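Local coordinates for protein putative hydrolase (Acinetobacter sp. NBRC 100985, PDB 4XUK) that hydrolyses organophosphorus compounds, and probably lactones as well, at a two-zinc centre of the metallo-beta-lactamase type, at residues A[112-117]-A[162-167]; A[116-121]-A[169-174]; A[217-222]-A[249-254]; A[225-230]-A[282-287]. The protein carries 2 engineered substitutions. One frame throughout, in Å; residues are numbered along the deposited sequence.

Contact 1. Residues A[112-117]-A[162-167]. With ZN (zinc ion), chain C.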
loop_
_atom_site.group_PDB
_atom_site.type_symbol
_atom_site.label_atom_id
_atom_site.label_comp_id
_atom_site.label_asym_id
_atom_site.label_seq_id
_atom_site.Cartn_x
_atom_site.Cartn_y
_atom_site.Cartn_z
ATOM N N ASP A 112 -16.747 13.721 8.312
ATOM C CA ASP A 112 -15.910 13.038 7.333
ATOM C C ASP A 112 -16.396 11.609 7.070
ATOM O O ASP A 112 -15.749 10.838 6.360
ATOM C CB ASP A 112 -14.439 13.069 7.757
ATOM C CG ASP A 112 -14.229 12.541 9.158
ATOM O OD1 ASP A 112 -15.005 12.906 10.066
ATOM O OD2 ASP A 112 -13.284 11.767 9.353
ATOM N N HIS A 113 -17.552 11.268 7.627
ATOM C CA HIS A 113 -18.164 9.973 7.367
ATOM C C HIS A 113 -19.559 10.096 6.780
ATOM O O HIS A 113 -19.948 9.285 5.925
ATOM C CB HIS A 113 -18.169 9.147 8.650
ATOM C CG HIS A 113 -16.801 8.962 9.214
ATOM N ND1 HIS A 113 -16.094 7.792 9.069
ATOM C CD2 HIS A 113 -15.976 9.828 9.850
ATOM C CE1 HIS A 113 -14.900 7.937 9.616
ATOM N NE2 HIS A 113 -14.811 9.158 10.109
ATOM N N VAL A 114 -20.306 11.106 7.228
ATOM C CA VAL A 114 -21.692 11.275 6.797
ATOM C C VAL A 114 -21.896 12.282 5.650
ATOM O O VAL A 114 -22.770 12.073 4.805
ATOM C CB VAL A 114 -22.619 11.628 7.987
ATOM C CG1 VAL A 114 -22.251 12.978 8.582
ATOM C CG2 VAL A 114 -24.079 11.638 7.536
ATOM N N CYS A 115 -21.107 13.359 5.604
ATOM C CA CYS A 115 -21.389 14.439 4.639
ATOM C C CYS A 115 -21.378 13.970 3.181
ATOM O O CYS A 115 -22.137 14.477 2.346
ATOM C CB CYS A 115 -20.433 15.621 4.825
ATOM S SG CYS A 115 -20.883 16.724 6.187
ATOM N N GLY A 116 -20.543 12.978 2.881
ATOM C CA GLY A 116 -20.473 12.432 1.532
ATOM C C GLY A 116 -21.745 11.809 0.983
ATOM O O GLY A 116 -21.785 11.460 -0.203
ATOM N N ILE A 117 -22.784 11.650 1.805
ATOM C CA ILE A 117 -24.039 11.122 1.268
ATOM C C ILE A 117 -24.788 12.144 0.414
ATOM O O ILE A 117 -25.686 11.779 -0.355
ATOM C CB ILE A 117 -24.990 10.531 2.360
ATOM C CG1 ILE A 117 -25.534 11.623 3.302
ATOM C CG2 ILE A 117 -24.277 9.427 3.148
ATOM C CD1 ILE A 117 -26.452 11.082 4.419
ATOM N N GLU A 162 -25.088 21.011 12.462
ATOM C CA GLU A 162 -25.567 21.608 11.226
ATOM C C GLU A 162 -25.126 20.878 9.951
ATOM O O GLU A 162 -25.892 20.662 9.088
ATOM C CB GLU A 162 -25.234 23.069 11.132
ATOM C CG GLU A 162 -26.170 23.817 10.220
ATOM C CD GLU A 162 -27.478 24.287 10.884
ATOM O OE1 GLU A 162 -27.704 25.482 10.934
ATOM O OE2 GLU A 162 -28.285 23.493 11.336
ATOM N N LYS A 163 -23.883 20.492 9.896
ATOM C CA LYS A 163 -23.392 19.731 8.746
ATOM C C LYS A 163 -24.108 18.386 8.643
ATOM O O LYS A 163 -24.427 17.918 7.537
ATOM C CB LYS A 163 -21.889 19.487 8.874
ATOM C CG LYS A 163 -21.027 20.747 8.972
ATOM C CD LYS A 163 -19.594 20.347 9.354
ATOM C CE LYS A 163 -18.688 21.541 9.669
ATOM N NZ LYS A 163 -18.319 22.308 8.458
ATOM N N ILE A 164 -24.338 17.755 9.793
ATOM C CA ILE A 164 -25.019 16.463 9.832
ATOM C C ILE A 164 -26.437 16.604 9.287
ATOM O O ILE A 164 -26.871 15.816 8.450
ATOM C CB ILE A 164 -25.080 15.899 11.271
ATOM C CG1 ILE A 164 -23.682 15.501 11.762
ATOM C CG2 ILE A 164 -26.025 14.704 11.342
ATOM C CD1 ILE A 164 -23.599 15.206 13.260
ATOM N N LYS A 165 -27.147 17.615 9.778
ATOM C CA LYS A 165 -28.519 17.846 9.374
ATOM C C LYS A 165 -28.633 18.114 7.883
ATOM O O LYS A 165 -29.522 17.564 7.234
ATOM C CB LYS A 165 -29.151 18.968 10.214
ATOM C CG LYS A 165 -29.561 18.497 11.600
ATOM C CD LYS A 165 -30.011 19.654 12.492
ATOM C CE LYS A 165 -30.616 19.122 13.785
ATOM N NZ LYS A 165 -31.158 20.235 14.605
ATOM N N GLN A 166 -27.747 18.918 7.332
ATOM C CA GLN A 166 -27.785 19.171 5.922
ATOM C C GLN A 166 -27.540 17.930 5.055
ATOM O O GLN A 166 -28.136 17.775 4.070
ATOM C CB GLN A 166 -26.885 20.335 5.516
ATOM C CG GLN A 166 -25.414 20.113 5.749
ATOM C CD GLN A 166 -24.676 19.436 4.606
ATOM O OE1 GLN A 166 -23.794 18.610 4.788
ATOM N NE2 GLN A 166 -25.042 19.814 3.443
ATOM N N ALA A 167 -26.690 17.045 5.487
ATOM C CA ALA A 167 -26.394 15.860 4.701
ATOM C C ALA A 167 -27.568 14.896 4.708
ATOM O O ALA A 167 -27.898 14.307 3.679
ATOM C CB ALA A 167 -25.155 15.180 5.233
HETATM ZN ZN ZN C . -13.278 10.125 11.001
#
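Val-114 O takes the N-H of Ile-117 at 3.0 Å, closing a 3-10 turn, and the methyl of Ala-167 packs against the same oxygen, CB lying 3.9 Å from Val-114 O. This methyl also meets Cys-115 CA, while Val-114 CG1 reaches Ile-164 CG1 at 4.3 Å, one turn back on helix 151-173. Ile-117 closes the far end. Its CG1 lies between the backbone N and the carbonyl carbon (chi1 67°), which sends the chain alongside Ala-167 with CG1 3.6 Å from Ala-167 O. The first segment belongs to the HxHxDH motif of the metallo-beta-lactamase superfamily. There Asp-112 OD2 (2.3 Å) and His-113 NE2 (2.0 Å) bind the zinc ion of chain C, completed by Asp-218 and His-265. On the other side of the His-113 ring, ND1 is held by Asp-73, a second-shell carboxylate that fixes the ring's rotation and would probably make it a stronger ligand. Cys-115 lies next to helix 151-173: SG is tied to Cys-79 by a disulfide and passes 4.0 Å from Lys-163 CB, while the ammonium of Lys-163 bonds to the carbonyl of Cys-79.

Contact 2. Residues A[116-121]-A[169-174]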
loop_
_atom_site.group_PDB
_atom_site.type_symbol
_atom_site.label_atom_id
_atom_site.label_comp_id
_atom_site.label_asym_id
_atom_site.label_seq_id
_atom_site.Cartn_x
_atom_site.Cartn_y
_atom_site.Cartn_z
ATOM N N GLY A 116 -20.543 12.978 2.881
ATOM C CA GLY A 116 -20.473 12.432 1.532
ATOM C C GLY A 116 -21.745 11.809 0.983
ATOM O O GLY A 116 -21.785 11.460 -0.203
ATOM N N ILE A 117 -22.784 11.650 1.805
ATOM C CA ILE A 117 -24.039 11.122 1.268
ATOM C C ILE A 117 -24.788 12.144 0.414
ATOM O O ILE A 117 -25.686 11.779 -0.355
ATOM C CB ILE A 117 -24.990 10.531 2.360
ATOM C CG1 ILE A 117 -25.534 11.623 3.302
ATOM C CG2 ILE A 117 -24.277 9.427 3.148
ATOM C CD1 ILE A 117 -26.452 11.082 4.419
ATOM N N SER A 118 -24.404 13.413 0.531
ATOM C CA SER A 118 -25.068 14.488 -0.197
ATOM C C SER A 118 -24.040 15.472 -0.743
ATOM O O SER A 118 -22.893 15.492 -0.297
ATOM C CB SER A 118 -26.038 15.235 0.733
ATOM O OG SER A 118 -27.046 14.369 1.224
ATOM N N LYS A 119 -24.460 16.292 -1.705
ATOM C CA LYS A 119 -23.604 17.362 -2.226
ATOM C C LYS A 119 -24.497 18.478 -2.720
ATOM O O LYS A 119 -25.491 18.210 -3.382
ATOM C CB LYS A 119 -22.749 16.859 -3.390
ATOM C CG LYS A 119 -21.744 17.896 -3.906
ATOM C CD LYS A 119 -20.576 18.088 -2.935
ATOM C CE LYS A 119 -19.593 19.136 -3.487
ATOM N NZ LYS A 119 -18.248 19.073 -2.850
ATOM N N ASP A 120 -24.145 19.721 -2.399
ATOM C CA ASP A 120 -24.982 20.874 -2.739
ATOM C C ASP A 120 -26.395 20.681 -2.184
ATOM O O ASP A 120 -27.368 21.141 -2.783
ATOM C CB ASP A 120 -25.050 21.084 -4.267
ATOM C CG ASP A 120 -23.773 21.686 -4.851
ATOM O OD1 ASP A 120 -22.723 21.690 -4.174
ATOM O OD2 ASP A 120 -23.823 22.156 -6.008
ATOM N N GLY A 121 -26.521 19.976 -1.063
ATOM C CA GLY A 121 -27.830 19.775 -0.444
ATOM C C GLY A 121 -28.767 18.761 -1.109
ATOM O O GLY A 121 -29.949 18.660 -0.738
ATOM N N ALA A 169 -30.847 15.449 5.646
ATOM C CA ALA A 169 -32.136 16.025 5.262
ATOM C C ALA A 169 -32.753 15.450 3.977
ATOM O O ALA A 169 -33.942 15.111 3.971
ATOM C CB ALA A 169 -32.040 17.563 5.194
ATOM N N PRO A 170 -31.960 15.332 2.887
ATOM C CA PRO A 170 -32.520 14.763 1.656
ATOM C C PRO A 170 -32.955 13.312 1.832
ATOM O O PRO A 170 -33.857 12.867 1.119
ATOM C CB PRO A 170 -31.343 14.825 0.673
ATOM C CG PRO A 170 -30.461 15.888 1.187
ATOM C CD PRO A 170 -30.574 15.801 2.680
ATOM N N TYR A 171 -32.329 12.577 2.748
ATOM C CA TYR A 171 -32.712 11.183 2.945
ATOM C C TYR A 171 -33.916 11.063 3.878
ATOM O O TYR A 171 -34.810 10.250 3.636
ATOM C CB TYR A 171 -31.528 10.344 3.436
ATOM C CG TYR A 171 -30.440 10.223 2.399
ATOM C CD1 TYR A 171 -29.503 11.242 2.223
ATOM C CD2 TYR A 171 -30.364 9.110 1.572
ATOM C CE1 TYR A 171 -28.504 11.144 1.248
ATOM C CE2 TYR A 171 -29.363 8.997 0.606
ATOM C CZ TYR A 171 -28.442 10.019 0.449
ATOM O OH TYR A 171 -27.455 9.914 -0.520
ATOM N N GLN A 172 -33.941 11.875 4.934
ATOM C CA GLN A 172 -35.130 11.973 5.788
ATOM C C GLN A 172 -36.375 12.332 4.978
ATOM O O GLN A 172 -37.447 11.746 5.170
ATOM C CB GLN A 172 -34.906 13.002 6.895
ATOM C CG GLN A 172 -33.950 12.539 8.009
ATOM C CD GLN A 172 -33.661 13.658 8.990
ATOM O OE1 GLN A 172 -33.397 14.796 8.588
ATOM N NE2 GLN A 172 -33.741 13.354 10.280
ATOM N N ALA A 173 -36.230 13.287 4.063
ATOM C CA ALA A 173 -37.336 13.687 3.189
ATOM C C ALA A 173 -37.926 12.521 2.380
ATOM O O ALA A 173 -39.116 12.527 2.056
ATOM C CB ALA A 173 -36.897 14.795 2.266
ATOM N N LYS A 174 -37.097 11.530 2.050
ATOM C CA LYS A 174 -37.556 10.364 1.297
ATOM C C LYS A 174 -37.850 9.169 2.194
ATOM O O LYS A 174 -38.101 8.068 1.689
ATOM C CB LYS A 174 -36.509 9.952 0.257
ATOM C CG LYS A 174 -36.335 10.947 -0.890
ATOM C CD LYS A 174 -36.866 10.372 -2.189
ATOM C CE LYS A 174 -36.478 11.242 -3.379
ATOM N NZ LYS A 174 -36.622 10.504 -4.670
#
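Ile-117 meets Tyr-171 twice, through its side chain and through its carbonyl. CG1 lies 3.6 Å from Tyr-171 CE1, and CD1 lies 3.8 Å from Tyr-171 CD1, so the aliphatic branch runs at a slant past one side of the phenol. The carbonyl approaches the ring's edge near its plane, where Tyr-171 OH donates to Ile-117 O over 2.6 Å, with a C=O...donor angle of 139° and the donor tilted 19° from the carbonyl plane. Ser-118 follows. Its CB points toward the helix, and OG, placed beside the backbone N (chi1 -61°), comes 3.5 Å from Tyr-171 CE1 at the ring edge and 3.7 Å from Pro-170 CG. That hydroxyl hydrogen-bonds to the carbonyl of Ala-167, one of the helical carbonyls left over where the kink at 170 and 171 interrupts the backbone pattern. Strands 118-119 and 122-123 form a tight beta hairpin whose turn holds Asp-120 and Gly-121, both at positive phi. Gly-121 O ends the contact 3.4 Å from Pro-170 CG, where the contact becomes exposed. The hairpin is thus laid against the last turns of helix 151-173, whose side chains Tyr-171 and Pro-170 reach out to it. The buried phenol oxygen has a second partner in the backbone N of Phe-125, so it donates one bond and accepts another, which should hold the ring in place. Two hydroxyls, one from each segment, thus each bind a main-chain carbonyl across the hairpin-helix boundary, giving polar atoms partners beside apolar groups.

Contact 3. Residues A[217-222]-A[249-254]. With ZN (zinc ion), chain D; ZN (zinc ion), chain C.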
loop_
_atom_site.group_PDB
_atom_site.type_symbol
_atom_site.label_atom_id
_atom_site.label_comp_id
_atom_site.label_asym_id
_atom_site.label_seq_id
_atom_site.Cartn_x
_atom_site.Cartn_y
_atom_site.Cartn_z
ATOM N N GLY A 217 -14.477 1.572 11.480
ATOM C CA GLY A 217 -14.738 2.973 11.748
ATOM C C GLY A 217 -13.560 3.614 12.469
ATOM O O GLY A 217 -12.400 3.240 12.250
ATOM N N ASP A 218 -13.855 4.574 13.335
ATOM C CA ASP A 218 -12.821 5.405 13.939
ATOM C C ASP A 218 -12.383 4.967 15.336
ATOM O O ASP A 218 -12.229 5.798 16.226
ATOM C CB ASP A 218 -13.295 6.851 13.999
ATOM C CG ASP A 218 -13.213 7.544 12.664
ATOM O OD1 ASP A 218 -13.070 6.857 11.625
ATOM O OD2 ASP A 218 -13.259 8.779 12.658
ATOM N N ILE A 219 -12.160 3.673 15.523
ATOM C CA ILE A 219 -11.574 3.198 16.770
ATOM C C ILE A 219 -10.058 3.389 16.714
ATOM O O ILE A 219 -9.345 3.058 17.663
ATOM C CB ILE A 219 -11.897 1.726 17.015
ATOM C CG1 ILE A 219 -11.309 0.861 15.895
ATOM C CG2 ILE A 219 -13.413 1.526 17.097
ATOM C CD1 ILE A 219 -11.461 -0.626 16.136
ATOM N N VAL A 220 -9.568 3.925 15.594
ATOM C CA VAL A 220 -8.148 4.241 15.457
ATOM C C VAL A 220 -7.898 5.282 14.358
ATOM O O VAL A 220 -8.630 5.326 13.349
ATOM C CB VAL A 220 -7.301 2.945 15.253
ATOM C CG1 VAL A 220 -7.378 2.448 13.807
ATOM C CG2 VAL A 220 -5.866 3.191 15.661
ATOM N N HIS A 221 -6.874 6.115 14.545
ATOM C CA HIS A 221 -6.594 7.209 13.615
ATOM C C HIS A 221 -5.188 7.190 13.022
ATOM O O HIS A 221 -4.774 8.152 12.375
ATOM C CB HIS A 221 -6.825 8.557 14.295
ATOM C CG HIS A 221 -8.267 8.909 14.450
ATOM N ND1 HIS A 221 -9.114 8.211 15.280
ATOM C CD2 HIS A 221 -9.022 9.865 13.856
ATOM C CE1 HIS A 221 -10.328 8.729 15.203
ATOM N NE2 HIS A 221 -10.297 9.730 14.344
ATOM N N SER A 222 -4.452 6.105 13.231
ATOM C CA SER A 222 -3.058 6.063 12.802
ATOM C C SER A 222 -2.586 4.622 12.759
ATOM O O SER A 222 -3.056 3.807 13.554
ATOM C CB SER A 222 -2.200 6.874 13.789
ATOM O OG SER A 222 -2.297 6.354 15.113
ATOM N N LYS A 249 -9.900 -3.581 23.338
ATOM C CA LYS A 249 -10.732 -4.774 23.198
ATOM C C LYS A 249 -10.750 -5.300 21.767
ATOM O O LYS A 249 -10.611 -6.507 21.535
ATOM C CB LYS A 249 -12.168 -4.495 23.643
ATOM C CG LYS A 249 -12.821 -5.705 24.274
ATOM C CD LYS A 249 -14.051 -6.128 23.542
ATOM C CE LYS A 249 -15.122 -5.067 23.634
ATOM N NZ LYS A 249 -16.384 -5.561 23.027
ATOM N N GLN A 250 -10.945 -4.405 20.803
ATOM C CA GLN A 250 -11.100 -4.846 19.425
ATOM C C GLN A 250 -9.774 -5.311 18.825
ATOM O O GLN A 250 -9.745 -6.306 18.112
ATOM C CB GLN A 250 -11.753 -3.752 18.568
ATOM C CG GLN A 250 -13.181 -3.402 19.015
ATOM C CD GLN A 250 -14.119 -4.605 18.995
ATOM O OE1 GLN A 250 -14.962 -4.772 19.879
ATOM N NE2 GLN A 250 -13.975 -5.445 17.984
ATOM N N PHE A 251 -8.684 -4.605 19.117
ATOM C CA PHE A 251 -7.375 -4.980 18.576
ATOM C C PHE A 251 -6.937 -6.332 19.124
ATOM O O PHE A 251 -6.299 -7.123 18.426
ATOM C CB PHE A 251 -6.317 -3.913 18.895
ATOM C CG PHE A 251 -6.317 -2.746 17.941
ATOM C CD1 PHE A 251 -7.420 -2.477 17.135
ATOM C CD2 PHE A 251 -5.204 -1.921 17.852
ATOM C CE1 PHE A 251 -7.410 -1.390 16.257
ATOM C CE2 PHE A 251 -5.178 -0.848 16.980
ATOM C CZ PHE A 251 -6.283 -0.577 16.187
ATOM N N ALA A 252 -7.272 -6.585 20.384
ATOM C CA ALA A 252 -6.983 -7.877 20.986
ATOM C C ALA A 252 -7.723 -8.953 20.205
ATOM O O ALA A 252 -7.118 -9.915 19.755
ATOM C CB ALA A 252 -7.387 -7.884 22.453
ATOM N N ASN A 253 -9.028 -8.774 20.027
ATOM C CA ASN A 253 -9.834 -9.680 19.218
ATOM C C ASN A 253 -9.250 -9.890 17.815
ATOM O O ASN A 253 -9.111 -11.033 17.369
ATOM C CB ASN A 253 -11.283 -9.159 19.159
ATOM C CG ASN A 253 -12.112 -9.803 18.048
ATOM O OD1 ASN A 253 -11.944 -10.976 17.716
ATOM N ND2 ASN A 253 -13.025 -9.025 17.474
ATOM N N PHE A 254 -8.893 -8.799 17.134
ATOM C CA PHE A 254 -8.352 -8.885 15.765
ATOM C C PHE A 254 -7.026 -9.632 15.683
ATOM O O PHE A 254 -6.775 -10.383 14.731
ATOM C CB PHE A 254 -8.153 -7.489 15.171
ATOM C CG PHE A 254 -9.410 -6.648 15.116
ATOM C CD1 PHE A 254 -10.664 -7.227 15.074
ATOM C CD2 PHE A 254 -9.313 -5.266 15.094
ATOM C CE1 PHE A 254 -11.807 -6.431 15.025
ATOM C CE2 PHE A 254 -10.449 -4.465 15.043
ATOM C CZ PHE A 254 -11.692 -5.046 15.005
HETATM ZN ZN ZN D . -14.746 10.381 13.725
HETATM ZN ZN ZN C . -13.278 10.125 11.001
#
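Gln-250 offers its CB to Ile-219 CD1 at 4.0 Å, the two side chains crossing at about a right angle before the amide of the glutamine bends off. Phe-251, next along helix 240-257, extends its ring toward the loop. CE1 comes 4.1 Å from Ile-219 CD1, and CZ sits 3.8 Å from Val-220 CB, so the far end of the ring butts against the valine's branch point. With chi1 of Ile-219 at 62°, CG1 is tucked over the main chain, and the extended chi2 carries CD1 out to the helix. In the alpha-beta/beta-alpha sandwich of the metallo-beta-lactamase fold, this loop follows strand 211-215 and carries the bridging aspartate. Asp-218 OD2 binds both metals, at 2.1 Å to the zinc ion of chain C and 2.4 Å to that of chain D. His-108, His-110 and His-197 complete the latter site. Asp-218 and the two residues after it face different ways, the carboxylate to the metals and Ile-219 and Val-220 to the helix, where Arg-247 also bonds to the carbonyl of Ile-219. Phe-254, a turn after Gln-250, has Ile-219 CD1 at its edge, 4.1 Å from CE2.

Contact 4. Residues A[225-230]-A[282-287]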
loop_
_atom_site.group_PDB
_atom_site.type_symbol
_atom_site.label_atom_id
_atom_site.label_comp_id
_atom_site.label_asym_id
_atom_site.label_seq_id
_atom_site.Cartn_x
_atom_site.Cartn_y
_atom_site.Cartn_z
ATOM N N VAL A 225 1.408 5.583 15.890
ATOM C CA VAL A 225 1.335 5.808 17.338
ATOM C C VAL A 225 0.377 4.836 18.023
ATOM O O VAL A 225 0.730 4.208 19.029
ATOM C CB VAL A 225 0.891 7.254 17.664
ATOM C CG1 VAL A 225 0.730 7.442 19.162
ATOM C CG2 VAL A 225 1.907 8.263 17.126
ATOM N N GLN A 226 -0.831 4.696 17.475
ATOM C CA GLN A 226 -1.861 3.914 18.158
ATOM C C GLN A 226 -1.778 2.407 17.913
ATOM O O GLN A 226 -2.607 1.642 18.414
ATOM C CB GLN A 226 -3.248 4.455 17.817
ATOM C CG GLN A 226 -3.464 5.881 18.285
ATOM C CD GLN A 226 -4.702 6.486 17.668
ATOM O OE1 GLN A 226 -4.819 6.561 16.450
ATOM N NE2 GLN A 226 -5.644 6.891 18.506
ATOM N N PHE A 227 -0.781 1.970 17.151
ATOM C CA PHE A 227 -0.498 0.540 17.090
ATOM C C PHE A 227 0.645 0.163 18.039
ATOM O O PHE A 227 0.516 -0.792 18.806
ATOM C CB PHE A 227 -0.240 0.069 15.648
ATOM C CG PHE A 227 -1.509 -0.268 14.890
ATOM C CD1 PHE A 227 -2.348 0.742 14.430
ATOM C CD2 PHE A 227 -1.872 -1.591 14.663
ATOM C CE1 PHE A 227 -3.520 0.441 13.743
ATOM C CE2 PHE A 227 -3.052 -1.902 13.972
ATOM C CZ PHE A 227 -3.870 -0.878 13.514
ATOM N N ASP A 228 1.750 0.904 18.001
ATOM C CA ASP A 228 2.839 0.676 18.954
ATOM C C ASP A 228 2.386 0.988 20.382
ATOM O O ASP A 228 2.792 0.313 21.327
ATOM C CB ASP A 228 4.059 1.544 18.602
ATOM C CG ASP A 228 4.757 1.100 17.329
ATOM O OD1 ASP A 228 4.125 0.413 16.496
ATOM O OD2 ASP A 228 5.947 1.454 17.150
ATOM N N ARG A 229 1.545 2.010 20.533
ATOM C CA ARG A 229 1.024 2.384 21.841
ATOM C C ARG A 229 -0.500 2.500 21.801
ATOM O O ARG A 229 -1.041 3.607 21.826
ATOM C CB ARG A 229 1.637 3.712 22.277
ATOM C CG ARG A 229 1.516 3.976 23.765
ATOM C CD ARG A 229 2.674 3.332 24.518
ATOM N NE ARG A 229 3.927 3.978 24.158
ATOM C CZ ARG A 229 4.581 4.832 24.941
ATOM N NH1 ARG A 229 4.117 5.128 26.153
ATOM N NH2 ARG A 229 5.710 5.378 24.514
ATOM N N PRO A 230 -1.207 1.355 21.764
ATOM C CA PRO A 230 -2.657 1.369 21.542
ATOM C C PRO A 230 -3.452 2.099 22.632
ATOM O O PRO A 230 -4.603 2.450 22.393
ATOM C CB PRO A 230 -3.029 -0.121 21.526
ATOM C CG PRO A 230 -1.944 -0.808 22.265
ATOM C CD PRO A 230 -0.695 -0.016 21.960
ATOM N N TYR A 282 0.676 -3.589 18.830
ATOM C CA TYR A 282 0.093 -4.198 17.642
ATOM C C TYR A 282 0.820 -3.663 16.428
ATOM O O TYR A 282 1.472 -2.626 16.515
ATOM C CB TYR A 282 -1.402 -3.885 17.568
ATOM C CG TYR A 282 -2.157 -4.479 18.729
ATOM C CD1 TYR A 282 -2.689 -5.756 18.647
ATOM C CD2 TYR A 282 -2.307 -3.780 19.917
ATOM C CE1 TYR A 282 -3.360 -6.317 19.712
ATOM C CE2 TYR A 282 -2.983 -4.335 20.989
ATOM C CZ TYR A 282 -3.504 -5.605 20.874
ATOM O OH TYR A 282 -4.178 -6.172 21.925
ATOM N N GLN A 283 0.723 -4.378 15.308
ATOM C CA GLN A 283 1.348 -3.935 14.062
ATOM C C GLN A 283 0.337 -4.052 12.919
ATOM O O GLN A 283 -0.341 -5.077 12.785
ATOM C CB GLN A 283 2.612 -4.756 13.758
ATOM C CG GLN A 283 3.321 -4.361 12.449
ATOM C CD GLN A 283 4.572 -5.197 12.164
ATOM O OE1 GLN A 283 5.161 -5.783 13.070
ATOM N NE2 GLN A 283 4.977 -5.253 10.891
ATOM N N TRP A 284 0.211 -2.989 12.127
ATOM C CA TRP A 284 -0.725 -2.959 11.016
ATOM C C TRP A 284 -0.050 -3.599 9.819
ATOM O O TRP A 284 1.010 -3.133 9.385
ATOM C CB TRP A 284 -1.077 -1.506 10.688
ATOM C CG TRP A 284 -1.877 -1.304 9.436
ATOM C CD1 TRP A 284 -1.488 -0.639 8.301
ATOM C CD2 TRP A 284 -3.212 -1.759 9.195
ATOM N NE1 TRP A 284 -2.509 -0.659 7.367
ATOM C CE2 TRP A 284 -3.576 -1.341 7.896
ATOM C CE3 TRP A 284 -4.133 -2.480 9.950
ATOM C CZ2 TRP A 284 -4.829 -1.624 7.340
ATOM C CZ3 TRP A 284 -5.371 -2.763 9.398
ATOM C CH2 TRP A 284 -5.709 -2.332 8.108
ATOM N N ILE A 285 -0.661 -4.660 9.294
ATOM C CA ILE A 285 -0.161 -5.324 8.096
ATOM C C ILE A 285 -1.091 -4.984 6.928
ATOM O O ILE A 285 -2.193 -5.521 6.843
ATOM C CB ILE A 285 -0.169 -6.859 8.264
ATOM C CG1 ILE A 285 0.336 -7.282 9.654
ATOM C CG2 ILE A 285 0.643 -7.503 7.165
ATOM C CD1 ILE A 285 1.757 -6.815 9.944
ATOM N N PRO A 286 -0.657 -4.100 6.020
ATOM C CA PRO A 286 -1.534 -3.795 4.879
ATOM C C PRO A 286 -1.669 -4.995 3.936
ATOM O O PRO A 286 -0.779 -5.852 3.873
ATOM C CB PRO A 286 -0.822 -2.621 4.183
ATOM C CG PRO A 286 0.605 -2.699 4.638
ATOM C CD PRO A 286 0.571 -3.282 6.028
ATOM N N ILE A 287 -2.788 -5.095 3.232
ATOM C CA ILE A 287 -2.917 -6.193 2.279
ATOM C C ILE A 287 -1.949 -5.982 1.129
ATOM O O ILE A 287 -1.475 -4.862 0.894
ATOM C CB ILE A 287 -4.340 -6.357 1.741
ATOM C CG1 ILE A 287 -4.886 -5.024 1.239
ATOM C CG2 ILE A 287 -5.252 -6.933 2.814
ATOM C CD1 ILE A 287 -5.285 -5.079 -0.202
HETATM O O HOH W 1 4.453 -2.548 16.435
#
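Phe-227 is the apolar centre, its ring laid against residues 282-284. Trp-284 CB stands over one face, 4.0 Å from the centroid of the Phe-227 ring, in a CH-pi contact. The indole then follows on with its edge toward that face, an offset edge-to-face pair with planes at 61° and centroids of the Phe-227 ring and the Trp-284 five-membered ring 5.8 Å apart. Its leading atom is Trp-284 CE3, 3.9 Å from Phe-227 CZ. On the Tyr-282 side, Phe-227 CD2 touches Tyr-282 CB at 3.7 Å, and the two side chains stand roughly perpendicular. Farther out, Pro-230 CG abuts the edge of the phenol, 3.8 Å from Tyr-282 CD2. The helix 240-257 backs this cluster, its Phe-251 ring meeting Phe-227 and its Ala-252 touching Tyr-282. The polar edge begins with a nearly straight backbone bond, Tyr-282 N to Phe-227 O at 2.8 Å (169° at the hydrogen), although the donor comes from above the carbonyl plane, 39° out of it. Beyond it, one water donates to both Asp-228 OD1 and Tyr-282 O, at 3.0 Å each. The Asp-228 carboxylate also takes the hydroxyl of Tyr-46 and a salt bridge from Lys-45. Gln-283 packs on Gln-283 of the second subunit, so the strand lies near the dimer interface. Here the short helix 225-228 is fastened to the outermost strand of the second beta-sheet in the metallo-beta-lactamase sandwich.

Overall arrangement
All four contacts are largely buried, but contact 3 lies nearest the chain's centre, while contact 2, the farthest from it, reaches exposed Gly-121 and contact 4 adjoins the second subunit. Contacts 1 and 2 share Gly-116 and Ile-117 and both lean on helix 151-173. Across the chain's centre, contacts 3 and 4 form a second pair, interlocked because their segments alternate along the chain; Gln-226 probably hydrogen-bonds to His-221 between them. The centres of contacts 1 and 3 are 24 Å apart, yet both supply ligands to the same zinc ion. In contacts 1 and 3 the segments meet by van der Waals packing, whereas contacts 2 and 4 add hydrogen bonds to backbone carbonyls.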